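Local structure of putative peptidyl-arginine deiminase family protein (Campylobacter jejuni subsp. jejuni serotype O:2, 6B10) at residues Phe54-Leu59 with Ile73-Phe78; Ile60-Ser65 with Cys81-Thr86; Pro254-Leu259 with Ala268-Phe273; Ala279-Phe284 with Gly319-Ser324; Gln42-Phe47 with Arg312-Gln317. The protein probably hydrolyses agmatine to N-carbamoylputrescine, a step in putrescine and wider polyamine biosynthesis, as a member of the peptidyl-arginine deiminase family. One frame throughout, in Å; residues are numbered along the deposited sequence.

Contact 1. Residues Phe54-Leu59 with Ile73-Phe78; sequences FQKVLL and IKNVEF
V57 O takes the amide of E77 at 2.8 Å from E77 N, with the hydrogen almost in line (176°). Two further rungs flank it: V57 N gives to N75 O, and L59 N to E77 O at 3.0 Å, the latter arriving tilted from the carbonyl plane. This is parallel pairing, V57 beside V76 and L59 beside F78, with the two short strands turned 26° apart. They are the two parallel strands of a β-α-β unit, with helix 64-67 in the connection, and strand 76-80 is the outermost strand of the mixed sheet within the chain. On the face carrying V57, V76, L59 and F78, L59 CD1 meets V76 CG1 at 3.6 Å and F78 CE1 at 4.1 Å. With CG anti to its carbonyl carbon (chi1 -56°), L59 lies alongside F78 and points the same way; helix 37-52 packs on this face through V48 and V51. The other face is mixed: L58 CD1 rests on E77 CB at 3.9 Å, and K56 CD comes to 3.8 Å from E77 OE2. K56 NZ stays 4.5 Å from E77 OE2, too far for a salt bridge; K56 NZ forms its salt bridge with E20, and E77 OE1 is held by K132 and Y21. The opposite charges probably still steady each other electrostatically, but it is the backbone ladder that joins the strands.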
# COMPACT_ATOMS: atom_id res chain seq x y z
N PHE A 54 -14.26 -11.04 1.46
CA PHE A 54 -14.80 -9.76 0.98
C PHE A 54 -14.62 -9.46 -0.51
O PHE A 54 -15.44 -8.76 -1.10
CB PHE A 54 -14.19 -8.63 1.80
CG PHE A 54 -14.66 -8.60 3.22
CD1 PHE A 54 -15.85 -7.96 3.55
CD2 PHE A 54 -13.93 -9.23 4.22
CE1 PHE A 54 -16.29 -7.94 4.86
CE2 PHE A 54 -14.37 -9.21 5.53
CZ PHE A 54 -15.55 -8.57 5.85
N GLN A 55 -13.55 -9.96 -1.13
CA GLN A 55 -13.36 -9.78 -2.56
C GLN A 55 -12.38 -10.81 -3.09
O GLN A 55 -11.69 -11.48 -2.32
CB GLN A 55 -12.86 -8.36 -2.87
CG GLN A 55 -11.43 -8.07 -2.44
CD GLN A 55 -11.02 -6.61 -2.63
OE1 GLN A 55 -11.78 -5.69 -2.33
NE2 GLN A 55 -9.80 -6.40 -3.12
N LYS A 56 -12.30 -10.92 -4.41
CA LYS A 56 -11.38 -11.88 -5.01
C LYS A 56 -9.94 -11.54 -4.68
O LYS A 56 -9.59 -10.38 -4.49
CB LYS A 56 -11.56 -11.95 -6.52
CG LYS A 56 -12.85 -12.61 -6.97
CD LYS A 56 -12.96 -12.60 -8.48
CE LYS A 56 -13.41 -11.25 -9.00
NZ LYS A 56 -13.24 -11.18 -10.48
N VAL A 57 -9.12 -12.58 -4.61
CA VAL A 57 -7.70 -12.44 -4.36
C VAL A 57 -6.97 -13.15 -5.50
O VAL A 57 -7.35 -14.24 -5.91
CB VAL A 57 -7.32 -13.10 -3.02
CG1 VAL A 57 -5.81 -13.08 -2.80
CG2 VAL A 57 -8.03 -12.42 -1.86
N LEU A 58 -5.91 -12.51 -6.00
CA LEU A 58 -5.04 -13.10 -7.00
C LEU A 58 -3.64 -13.29 -6.42
O LEU A 58 -3.03 -12.33 -5.95
CB LEU A 58 -4.96 -12.20 -8.24
CG LEU A 58 -4.06 -12.70 -9.38
CD1 LEU A 58 -4.52 -14.06 -9.89
CD2 LEU A 58 -4.03 -11.70 -10.53
N LEU A 59 -3.15 -14.53 -6.44
CA LEU A 59 -1.83 -14.85 -5.93
C LEU A 59 -0.88 -15.17 -7.07
O LEU A 59 -1.19 -16.00 -7.92
CB LEU A 59 -1.90 -16.05 -4.99
CG LEU A 59 -2.86 -15.95 -3.80
CD1 LEU A 59 -2.91 -17.28 -3.06
CD2 LEU A 59 -2.45 -14.82 -2.86
N ILE A 73 -9.29 -22.25 -0.52
CA ILE A 73 -9.92 -20.98 -0.16
C ILE A 73 -10.76 -20.43 -1.32
O ILE A 73 -10.25 -20.23 -2.42
CB ILE A 73 -8.87 -19.92 0.24
CG1 ILE A 73 -7.88 -20.48 1.27
CG2 ILE A 73 -9.56 -18.67 0.80
CD1 ILE A 73 -6.60 -19.69 1.37
N LYS A 74 -12.04 -20.17 -1.05
CA LYS A 74 -12.95 -19.59 -2.04
C LYS A 74 -12.48 -18.21 -2.48
O LYS A 74 -11.80 -17.51 -1.73
CB LYS A 74 -14.37 -19.51 -1.47
N ASN A 75 -12.84 -17.83 -3.70
CA ASN A 75 -12.47 -16.53 -4.29
C ASN A 75 -10.97 -16.27 -4.37
O ASN A 75 -10.54 -15.12 -4.29
CB ASN A 75 -13.14 -15.39 -3.54
CG ASN A 75 -14.64 -15.54 -3.50
OD1 ASN A 75 -15.21 -15.84 -2.46
ND2 ASN A 75 -15.28 -15.36 -4.65
N VAL A 76 -10.17 -17.32 -4.55
CA VAL A 76 -8.74 -17.15 -4.73
C VAL A 76 -8.34 -17.68 -6.10
O VAL A 76 -8.63 -18.83 -6.44
CB VAL A 76 -7.94 -17.83 -3.61
CG1 VAL A 76 -6.45 -17.65 -3.83
CG2 VAL A 76 -8.34 -17.25 -2.26
N GLU A 77 -7.70 -16.83 -6.90
CA GLU A 77 -7.20 -17.22 -8.21
C GLU A 77 -5.69 -17.24 -8.17
O GLU A 77 -5.08 -16.68 -7.26
CB GLU A 77 -7.70 -16.27 -9.30
CG GLU A 77 -9.20 -16.38 -9.52
CD GLU A 77 -9.74 -15.31 -10.45
OE1 GLU A 77 -8.95 -14.69 -11.19
OE2 GLU A 77 -10.97 -15.11 -10.44
N PHE A 78 -5.10 -17.89 -9.17
CA PHE A 78 -3.67 -18.10 -9.22
C PHE A 78 -3.15 -17.73 -10.60
O PHE A 78 -3.87 -17.85 -11.59
CB PHE A 78 -3.34 -19.55 -8.90
CG PHE A 78 -4.09 -20.10 -7.72
CD1 PHE A 78 -3.70 -19.79 -6.43
CD2 PHE A 78 -5.21 -20.90 -7.91
CE1 PHE A 78 -4.40 -20.28 -5.34
CE2 PHE A 78 -5.91 -21.40 -6.82
CZ PHE A 78 -5.51 -21.09 -5.53

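Contact 2. Residues Ile60-Ser65 with Cys81-Thr86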
# COMPACT_ATOMS: atom_id res chain seq x y z
N ILE A 60 0.27 -14.50 -7.09
CA ILE A 60 1.27 -14.64 -8.14
C ILE A 60 2.46 -15.41 -7.58
O ILE A 60 2.98 -15.05 -6.53
CB ILE A 60 1.74 -13.26 -8.63
CG1 ILE A 60 0.54 -12.42 -9.10
CG2 ILE A 60 2.75 -13.40 -9.76
CD1 ILE A 60 0.85 -10.94 -9.26
N ALA A 61 2.88 -16.47 -8.28
CA ALA A 61 4.02 -17.29 -7.85
C ALA A 61 4.60 -18.10 -9.01
O ALA A 61 3.89 -18.40 -9.98
CB ALA A 61 3.60 -18.22 -6.73
N PRO A 62 5.89 -18.47 -8.93
CA PRO A 62 6.56 -19.20 -10.01
C PRO A 62 6.02 -20.60 -10.30
O PRO A 62 5.97 -21.01 -11.46
CB PRO A 62 8.02 -19.30 -9.53
CG PRO A 62 8.17 -18.25 -8.50
CD PRO A 62 6.83 -18.12 -7.85
N LYS A 63 5.62 -21.33 -9.26
CA LYS A 63 5.24 -22.74 -9.40
C LYS A 63 3.83 -23.03 -8.92
O LYS A 63 3.30 -22.34 -8.04
CB LYS A 63 6.22 -23.62 -8.62
CG LYS A 63 7.64 -23.52 -9.13
CD LYS A 63 8.56 -24.52 -8.46
CE LYS A 63 9.69 -24.92 -9.38
NZ LYS A 63 10.76 -25.67 -8.67
N GLN A 64 3.22 -24.06 -9.50
CA GLN A 64 1.89 -24.52 -9.12
C GLN A 64 1.89 -25.04 -7.68
O GLN A 64 0.89 -24.91 -6.97
CB GLN A 64 1.43 -25.62 -10.07
CG GLN A 64 0.02 -26.15 -9.82
CD GLN A 64 -1.07 -25.13 -10.11
OE1 GLN A 64 -0.85 -24.16 -10.84
NE2 GLN A 64 -2.25 -25.34 -9.53
N SER A 65 3.01 -25.61 -7.25
CA SER A 65 3.15 -26.12 -5.88
C SER A 65 3.06 -25.00 -4.83
O SER A 65 2.61 -25.24 -3.71
CB SER A 65 4.47 -26.89 -5.73
OG SER A 65 5.56 -26.11 -6.19
N CYS A 81 3.91 -17.24 -12.72
CA CYS A 81 4.84 -16.19 -13.15
C CYS A 81 6.02 -16.12 -12.19
O CYS A 81 5.84 -16.10 -10.97
CB CYS A 81 4.12 -14.84 -13.19
SG CYS A 81 5.21 -13.43 -13.47
N ASP A 82 7.23 -16.08 -12.74
CA ASP A 82 8.44 -16.05 -11.92
C ASP A 82 8.62 -14.70 -11.26
O ASP A 82 8.22 -13.67 -11.80
CB ASP A 82 9.69 -16.39 -12.74
CG ASP A 82 9.73 -17.84 -13.17
OD1 ASP A 82 8.67 -18.50 -13.19
OD2 ASP A 82 10.83 -18.33 -13.51
N THR A 83 9.25 -14.71 -10.08
CA THR A 83 9.47 -13.50 -9.29
C THR A 83 10.41 -13.82 -8.12
O THR A 83 10.82 -14.97 -7.93
CB THR A 83 8.14 -12.93 -8.74
OG1 THR A 83 8.39 -11.71 -8.03
CG2 THR A 83 7.44 -13.94 -7.82
N ASN A 84 10.74 -12.80 -7.34
CA ASN A 84 11.40 -13.00 -6.05
C ASN A 84 10.87 -12.03 -4.99
O ASN A 84 10.43 -12.46 -3.92
CB ASN A 84 12.93 -12.91 -6.17
CG ASN A 84 13.40 -11.71 -6.97
OD1 ASN A 84 12.61 -11.04 -7.64
ND2 ASN A 84 14.70 -11.43 -6.89
N ASP A 85 10.89 -10.74 -5.30
CA ASP A 85 10.31 -9.71 -4.44
C ASP A 85 8.81 -9.98 -4.23
O ASP A 85 8.07 -10.17 -5.19
CB ASP A 85 10.50 -8.34 -5.11
CG ASP A 85 10.05 -7.18 -4.23
OD1 ASP A 85 9.57 -7.40 -3.10
OD2 ASP A 85 10.18 -6.02 -4.68
N THR A 86 8.40 -10.02 -2.96
CA THR A 86 6.99 -10.21 -2.61
C THR A 86 6.25 -8.88 -2.39
O THR A 86 5.02 -8.85 -2.30
CB THR A 86 6.84 -11.06 -1.33
OG1 THR A 86 7.52 -10.41 -0.25
CG2 THR A 86 7.42 -12.45 -1.55
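I60 and C81 meet through carbon alone, the I60 CG2 methyl lying against C81 CB at 4.0 Å. In I60 the CG1 branch stands beside the backbone N (chi1 -56°) and CG2 beside the carbonyl carbon, and it is CG2 that meets C81. The P62 ring lies by D82 and T83: P62 CB is 3.8 Å from D82 OD1, and P62 CD nears T83 CG2 at 4.2 Å. I60-A61 end strand 56-61, and C81 follows strand 76-80 directly, at the C-terminal ends of the two parallel strands of a β-α-β unit, where one last bond carries the pairing on. C81 N gives to A61 O at 3.0 Å and 162°, but from above the carbonyl plane. The proline then ends the ladder: P62 N is 3.1 Å from C81 O with no hydrogen to offer, and P62 CA makes a CH...O approach to that oxygen, C81 O, at 3.3 Å. Outside the pair, C81 packs on V124 and K127 of helix 120-133, I60 on I88, and P62 on H28.

Contact 3. Residues Pro254-Leu259 with Ala268-Phe273; sequences PIPKPL and ATYANF
P256 and A268 belong to two irregular loops, one following strand 249-254 and the other leading into strand 274-276, whose touching parts run roughly opposite ways (152°). P256 CG meets A268 CB at 3.6 Å, and L259 CD1 reaches the same methyl, A268 CB, at 3.8 Å, so A268 is touched by a proline ring and a leucine branch together. No hydrogen bond crosses between the segments. The contact ties the connection after strand 249-254 to the approach to the sheet of strands 274-276, 279-284 and 305-310. The Y270 ring, sent across to the prolines by a chi1 of -66°, comes toward P256 from the opposite direction. P256 CD approaches Y270 CE2 obliquely at 3.7 Å, while P254 O sits in the plane of the ring at its edge, 3.3 Å from Y270 CE2, which places the carbonyl against the slightly positive ring hydrogens. The Y270 hydroxyl is hydrogen-bonded to D290, at the start of helix 289-300, and I293 of that helix also packs on the ring. Just before Y270, T269 makes an ST turn, T269 OG1 accepting from A271 N at 3.2 Å.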
# COMPACT_ATOMS: atom_id res chain seq x y z
N PRO A 254 -0.92 5.32 17.44
CA PRO A 254 0.26 5.22 18.29
C PRO A 254 1.06 3.96 18.02
O PRO A 254 0.50 2.87 18.05
CB PRO A 254 -0.32 5.20 19.71
CG PRO A 254 -1.73 4.73 19.54
CD PRO A 254 -2.17 5.28 18.23
N ILE A 255 2.35 4.10 17.76
CA ILE A 255 3.18 2.95 17.45
C ILE A 255 3.26 2.01 18.65
O ILE A 255 3.15 2.46 19.80
CB ILE A 255 4.60 3.35 16.98
CG1 ILE A 255 5.40 4.06 18.08
CG2 ILE A 255 4.52 4.21 15.72
CD1 ILE A 255 6.82 4.43 17.68
N PRO A 256 3.41 0.70 18.41
CA PRO A 256 3.48 -0.22 19.53
C PRO A 256 4.82 -0.09 20.25
O PRO A 256 5.70 0.64 19.80
CB PRO A 256 3.35 -1.59 18.86
CG PRO A 256 3.90 -1.39 17.50
CD PRO A 256 3.55 0.02 17.11
N LYS A 257 4.97 -0.80 21.37
CA LYS A 257 6.26 -0.87 22.04
C LYS A 257 7.24 -1.56 21.09
O LYS A 257 6.83 -2.33 20.23
CB LYS A 257 6.16 -1.64 23.36
CG LYS A 257 5.26 -0.99 24.41
CD LYS A 257 5.79 0.35 24.88
CE LYS A 257 4.99 0.87 26.06
N PRO A 258 8.55 -1.27 21.24
CA PRO A 258 9.57 -1.86 20.38
C PRO A 258 9.45 -3.38 20.22
O PRO A 258 9.32 -4.10 21.21
CB PRO A 258 10.88 -1.50 21.10
CG PRO A 258 10.57 -0.23 21.81
CD PRO A 258 9.11 -0.29 22.18
N LEU A 259 9.47 -3.85 18.97
CA LEU A 259 9.51 -5.28 18.64
C LEU A 259 10.85 -5.62 18.02
O LEU A 259 11.44 -4.79 17.33
CB LEU A 259 8.41 -5.65 17.64
CG LEU A 259 6.96 -5.63 18.13
CD1 LEU A 259 6.34 -4.26 17.89
CD2 LEU A 259 6.15 -6.70 17.41
N ALA A 268 7.38 -1.59 13.06
CA ALA A 268 5.96 -1.89 13.23
C ALA A 268 5.16 -0.59 13.14
O ALA A 268 5.46 0.37 13.84
CB ALA A 268 5.72 -2.57 14.57
N THR A 269 4.17 -0.57 12.25
CA THR A 269 3.35 0.61 12.01
C THR A 269 1.92 0.21 11.68
O THR A 269 1.69 -0.74 10.93
CB THR A 269 3.93 1.48 10.88
OG1 THR A 269 3.00 2.52 10.53
CG2 THR A 269 4.25 0.65 9.63
N TYR A 270 0.96 0.94 12.24
CA TYR A 270 -0.45 0.66 12.00
C TYR A 270 -0.97 1.35 10.74
O TYR A 270 -2.08 1.06 10.29
CB TYR A 270 -1.30 1.02 13.23
CG TYR A 270 -1.02 0.16 14.45
CD1 TYR A 270 -1.38 -1.19 14.47
CD2 TYR A 270 -0.41 0.69 15.59
CE1 TYR A 270 -1.13 -1.99 15.58
CE2 TYR A 270 -0.15 -0.10 16.71
CZ TYR A 270 -0.52 -1.44 16.70
OH TYR A 270 -0.27 -2.22 17.82
N ALA A 271 -0.15 2.23 10.16
CA ALA A 271 -0.53 2.93 8.93
C ALA A 271 -0.52 2.02 7.69
O ALA A 271 -1.13 2.34 6.67
CB ALA A 271 0.36 4.14 8.71
N ASN A 272 0.16 0.88 7.78
CA ASN A 272 0.27 -0.06 6.66
C ASN A 272 -0.95 -0.99 6.55
O ASN A 272 -0.82 -2.19 6.29
CB ASN A 272 1.56 -0.87 6.79
CG ASN A 272 2.24 -1.12 5.47
OD1 ASN A 272 2.34 -2.25 5.01
ND2 ASN A 272 2.72 -0.05 4.85
N PHE A 273 -2.15 -0.43 6.75
CA PHE A 273 -3.40 -1.15 6.54
C PHE A 273 -3.76 -1.19 5.06
O PHE A 273 -3.10 -0.57 4.23
CB PHE A 273 -4.55 -0.55 7.38
CG PHE A 273 -4.67 0.95 7.32
CD1 PHE A 273 -4.88 1.62 6.11
CD2 PHE A 273 -4.63 1.71 8.49
CE1 PHE A 273 -5.01 3.00 6.07
CE2 PHE A 273 -4.76 3.09 8.45
CZ PHE A 273 -4.96 3.74 7.24

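Contact 4. Residues Ala279-Phe284 with Gly319-Ser324; sequences ALIVPF and GSLHCS
P283 and L321 are the nearest residues by backbone, their CA atoms 6.3 Å apart, where an extended strand meets a short helically wound piece, 321-323, without regular helix bonds. Strand 279-284 is the middle one of a three-stranded mixed sheet, between strands 274-276 and 305-310; the loop of 319-324 leads to strand 326-329 of another sheet. Several small sheets in one chain are consistent with the α/β-propeller fold of the pentein (GME) clan to which this family belongs. No hydrogen bond joins the segments. L321 does most of the touching: its extended side chain (chi2 179°) carries CD1 onto the peptide between V282 and P283, with L321 CD1 3.5 Å from P283 N and 3.6 Å from V282 C. P283 N, being tertiary, has no hydrogen, and the methyl packs directly on the peptide. I281 crosses L321 at about a right angle, I281 CG2 lying 3.9 Å from L321 CD1, while V309 of strand 305-310 packs on both side chains. S320 OG lies 3.5 Å from P283 CB; the same hydroxyl is hydrogen-bonded to Y285, which satisfies it in this buried setting. The turn itself is tied by S324, whose two donors reach L321 O from one face of that carbonyl: S324 OG gives to L321 O at 2.8 Å and S324 N at 3.1 Å.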
# COMPACT_ATOMS: atom_id res chain seq x y z
N ALA A 279 -14.28 -3.53 3.95
CA ALA A 279 -13.40 -3.80 5.07
C ALA A 279 -12.09 -3.04 5.00
O ALA A 279 -11.65 -2.58 3.94
CB ALA A 279 -13.13 -5.30 5.17
N LEU A 280 -11.48 -2.91 6.17
CA LEU A 280 -10.16 -2.34 6.33
C LEU A 280 -9.34 -3.34 7.12
O LEU A 280 -9.65 -3.64 8.27
CB LEU A 280 -10.24 -1.01 7.08
CG LEU A 280 -8.89 -0.38 7.44
CD1 LEU A 280 -8.07 -0.06 6.19
CD2 LEU A 280 -9.08 0.87 8.28
N ILE A 281 -8.28 -3.85 6.51
CA ILE A 281 -7.46 -4.87 7.14
C ILE A 281 -6.27 -4.18 7.78
O ILE A 281 -5.46 -3.56 7.10
CB ILE A 281 -6.98 -5.94 6.13
CG1 ILE A 281 -8.13 -6.39 5.21
CG2 ILE A 281 -6.38 -7.13 6.87
CD1 ILE A 281 -9.35 -6.93 5.92
N VAL A 282 -6.16 -4.28 9.10
CA VAL A 282 -5.13 -3.55 9.85
C VAL A 282 -4.09 -4.51 10.42
O VAL A 282 -4.43 -5.60 10.86
CB VAL A 282 -5.74 -2.67 10.98
CG1 VAL A 282 -6.71 -1.66 10.40
CG2 VAL A 282 -6.46 -3.51 12.04
N PRO A 283 -2.81 -4.11 10.41
CA PRO A 283 -1.80 -4.96 11.02
C PRO A 283 -1.92 -4.97 12.54
O PRO A 283 -2.11 -3.91 13.15
CB PRO A 283 -0.47 -4.34 10.57
CG PRO A 283 -0.79 -2.94 10.19
CD PRO A 283 -2.24 -2.87 9.85
N PHE A 284 -1.86 -6.16 13.13
CA PHE A 284 -1.78 -6.35 14.57
C PHE A 284 -0.36 -6.84 14.88
O PHE A 284 0.23 -7.59 14.10
CB PHE A 284 -2.82 -7.37 15.04
CG PHE A 284 -4.17 -6.78 15.41
CD1 PHE A 284 -4.55 -5.50 15.01
CD2 PHE A 284 -5.07 -7.54 16.14
CE1 PHE A 284 -5.80 -4.99 15.36
CE2 PHE A 284 -6.32 -7.04 16.49
CZ PHE A 284 -6.69 -5.76 16.10
N GLY A 319 8.49 -4.80 5.84
CA GLY A 319 7.21 -4.37 5.31
C GLY A 319 6.07 -4.95 6.10
O GLY A 319 6.28 -5.80 6.96
N SER A 320 4.86 -4.50 5.81
CA SER A 320 3.69 -5.00 6.51
C SER A 320 2.58 -5.22 5.47
O SER A 320 2.88 -5.34 4.29
CB SER A 320 3.29 -4.03 7.63
OG SER A 320 2.25 -4.56 8.43
N LEU A 321 1.32 -5.27 5.91
CA LEU A 321 0.22 -5.73 5.05
C LEU A 321 0.10 -4.95 3.74
O LEU A 321 0.02 -5.57 2.68
CB LEU A 321 -1.12 -5.69 5.79
CG LEU A 321 -1.26 -6.52 7.09
CD1 LEU A 321 -2.64 -6.33 7.68
CD2 LEU A 321 -0.97 -8.00 6.87
N HIS A 322 0.11 -3.62 3.82
CA HIS A 322 -0.08 -2.77 2.63
C HIS A 322 1.04 -2.97 1.61
O HIS A 322 0.78 -3.00 0.41
CB HIS A 322 -0.16 -1.29 3.03
CG HIS A 322 -0.69 -0.39 1.95
ND1 HIS A 322 0.09 0.58 1.34
CD2 HIS A 322 -1.91 -0.29 1.37
CE1 HIS A 322 -0.62 1.22 0.44
NE2 HIS A 322 -1.84 0.72 0.44
N CYS A 323 2.27 -3.10 2.10
CA CYS A 323 3.44 -3.33 1.23
C CYS A 323 3.36 -4.63 0.44
O CYS A 323 3.92 -4.74 -0.64
CB CYS A 323 4.73 -3.34 2.07
SG CYS A 323 5.10 -1.81 2.95
N SER A 324 2.68 -5.63 1.00
CA SER A 324 2.60 -6.95 0.39
C SER A 324 1.46 -7.14 -0.61
O SER A 324 1.23 -8.26 -1.08
CB SER A 324 2.43 -8.00 1.48
OG SER A 324 1.08 -8.07 1.86

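Contact 5. Residues Gln42-Phe47 with Arg312-Gln317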
# COMPACT_ATOMS: atom_id res chain seq x y z
N GLN A 42 2.15 -19.00 6.57
CA GLN A 42 1.01 -19.11 7.47
C GLN A 42 0.33 -17.75 7.69
O GLN A 42 -0.90 -17.66 7.74
CB GLN A 42 1.44 -19.72 8.82
CG GLN A 42 0.29 -19.90 9.79
CD GLN A 42 -0.90 -20.58 9.15
OE1 GLN A 42 -0.77 -21.68 8.60
NE2 GLN A 42 -2.07 -19.94 9.21
N SER A 43 1.15 -16.70 7.81
CA SER A 43 0.65 -15.33 7.87
C SER A 43 -0.15 -14.98 6.61
O SER A 43 -1.28 -14.48 6.70
CB SER A 43 1.80 -14.35 8.04
OG SER A 43 2.59 -14.68 9.17
N TYR A 44 0.44 -15.26 5.44
CA TYR A 44 -0.24 -15.07 4.15
C TYR A 44 -1.57 -15.78 4.09
O TYR A 44 -2.57 -15.19 3.68
CB TYR A 44 0.63 -15.56 2.99
CG TYR A 44 1.44 -14.47 2.35
CD1 TYR A 44 2.62 -14.03 2.92
CD2 TYR A 44 1.02 -13.87 1.17
CE1 TYR A 44 3.37 -13.02 2.35
CE2 TYR A 44 1.76 -12.86 0.58
CZ TYR A 44 2.93 -12.44 1.17
OH TYR A 44 3.68 -11.44 0.60
N LYS A 45 -1.59 -17.05 4.49
CA LYS A 45 -2.82 -17.84 4.48
C LYS A 45 -3.91 -17.16 5.30
O LYS A 45 -5.07 -17.12 4.88
CB LYS A 45 -2.55 -19.25 5.02
CG LYS A 45 -3.75 -20.18 4.94
N GLU A 46 -3.54 -16.64 6.46
CA GLU A 46 -4.48 -15.94 7.32
C GLU A 46 -4.97 -14.67 6.63
O GLU A 46 -6.18 -14.41 6.58
CB GLU A 46 -3.82 -15.60 8.66
CG GLU A 46 -4.81 -15.24 9.76
CD GLU A 46 -5.83 -16.33 10.00
OE1 GLU A 46 -5.44 -17.52 10.07
OE2 GLU A 46 -7.04 -16.01 10.11
N PHE A 47 -4.03 -13.91 6.09
CA PHE A 47 -4.32 -12.65 5.41
C PHE A 47 -5.23 -12.88 4.21
O PHE A 47 -6.25 -12.20 4.04
CB PHE A 47 -2.99 -11.98 5.00
CG PHE A 47 -3.12 -10.61 4.39
CD1 PHE A 47 -4.15 -9.73 4.74
CD2 PHE A 47 -2.17 -10.16 3.48
CE1 PHE A 47 -4.24 -8.47 4.17
CE2 PHE A 47 -2.25 -8.90 2.91
CZ PHE A 47 -3.29 -8.05 3.26
N ARG A 312 3.42 -9.54 12.37
CA ARG A 312 4.78 -9.57 12.93
C ARG A 312 5.82 -10.20 12.01
O ARG A 312 6.92 -9.68 11.87
CB ARG A 312 4.78 -10.31 14.27
CG ARG A 312 4.07 -9.55 15.37
CD ARG A 312 4.04 -10.36 16.64
NE ARG A 312 3.27 -11.59 16.45
CZ ARG A 312 3.31 -12.64 17.27
NH1 ARG A 312 4.07 -12.63 18.35
NH2 ARG A 312 2.56 -13.70 17.00
N VAL A 313 5.46 -11.31 11.37
CA VAL A 313 6.41 -12.04 10.54
C VAL A 313 6.80 -11.22 9.31
O VAL A 313 7.97 -11.19 8.92
CB VAL A 313 5.85 -13.42 10.11
CG1 VAL A 313 6.89 -14.20 9.33
CG2 VAL A 313 5.41 -14.21 11.33
N PHE A 314 5.82 -10.51 8.74
CA PHE A 314 6.05 -9.60 7.61
C PHE A 314 7.19 -8.62 7.88
O PHE A 314 8.00 -8.32 7.00
CB PHE A 314 4.79 -8.80 7.27
CG PHE A 314 3.69 -9.59 6.63
CD1 PHE A 314 2.74 -10.25 7.40
CD2 PHE A 314 3.56 -9.65 5.25
CE1 PHE A 314 1.71 -10.96 6.82
CE2 PHE A 314 2.54 -10.36 4.66
CZ PHE A 314 1.61 -11.02 5.44
N LEU A 315 7.25 -8.10 9.11
CA LEU A 315 8.24 -7.08 9.48
C LEU A 315 9.70 -7.54 9.39
O LEU A 315 10.61 -6.71 9.30
CB LEU A 315 7.98 -6.56 10.90
CG LEU A 315 6.64 -5.93 11.26
CD1 LEU A 315 6.67 -5.55 12.74
CD2 LEU A 315 6.31 -4.72 10.40
N ARG A 316 9.93 -8.85 9.42
CA ARG A 316 11.29 -9.39 9.29
C ARG A 316 11.96 -8.95 7.97
O ARG A 316 13.18 -8.75 7.93
CB ARG A 316 11.30 -10.92 9.44
CG ARG A 316 10.95 -11.38 10.85
CD ARG A 316 10.80 -12.89 10.97
NE ARG A 316 10.06 -13.26 12.17
CZ ARG A 316 9.72 -14.51 12.51
NH1 ARG A 316 10.06 -15.54 11.75
NH2 ARG A 316 9.03 -14.72 13.63
N GLN A 317 11.17 -8.77 6.91
CA GLN A 317 11.67 -8.22 5.65
C GLN A 317 11.25 -6.77 5.40
O GLN A 317 11.12 -6.34 4.25
CB GLN A 317 11.26 -9.12 4.48
CG GLN A 317 11.91 -10.49 4.50
CD GLN A 317 13.43 -10.43 4.43
OE1 GLN A 317 14.00 -9.51 3.84
NE2 GLN A 317 14.09 -11.40 5.05
O HOH W 1 2.66 -12.16 10.68
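F314 is packed on several sides by the helix, whereas its neighbour V313 meets the same helix partly through a water. F314 CE1 rests against S43 CB and F314 CE2 against Y44 CE1, each at 3.6 Å, while F314 CZ reaches F47 CD2 more loosely at 4.3 Å. The F314 and Y44 rings meet obliquely, planes 31° apart and centroids 5.3 Å from each other. A chi1 of -71° turns the F314 ring toward S43, Y44 and F47, and I40 also packs on it. S43, Y44 and F47 are successive contact positions on one side of helix 37-52, the helix that precedes strand 56-61 in the chain; residues 312-316 are a helically wound piece of the loop between strands 305-310 and 326-329. On the more open side S43 and V313 are partly exposed, unlike the buried F314, Y44 and F47. S43 OG touches V313 CG2 at 3.6 Å, a polar atom against a methyl, and is hydrogen-bonded to E39 O within its own helix. A water bridges the same place, 2.9 Å from S43 OG and 3.0 Å from V313 N, so the V313 amide donates to this water, which links it to S43 OG. Beyond it R312 forms a salt bridge with D310.

How the contacts relate
Contacts 1 and 2 follow one another along the same two parallel strands, their centres 16 Å apart. Contact 4 lies nearest the chain's centre, 8 Å from it, and touches contacts 1, 3 and 5; its centre is 11 Å from that of contact 3 and 10 Å from that of contact 5. Toward contact 1, A279 CB lies 4.1 Å from F54 CE2. N272 links contacts 3 and 4 through probable hydrogen bonds, N272 O to H322 N and N272 OD1 to C323 N, both at 3.0 Å. F47 links contacts 4 and 5, with F47 CE1 3.7 Å from I281 CG2. Contact 2 reaches contact 5 through T86 CB, 3.7 Å from Y44 OH, and its T83 side chain is about 12 Å from the potassium ion bound at F91, D106 and F107.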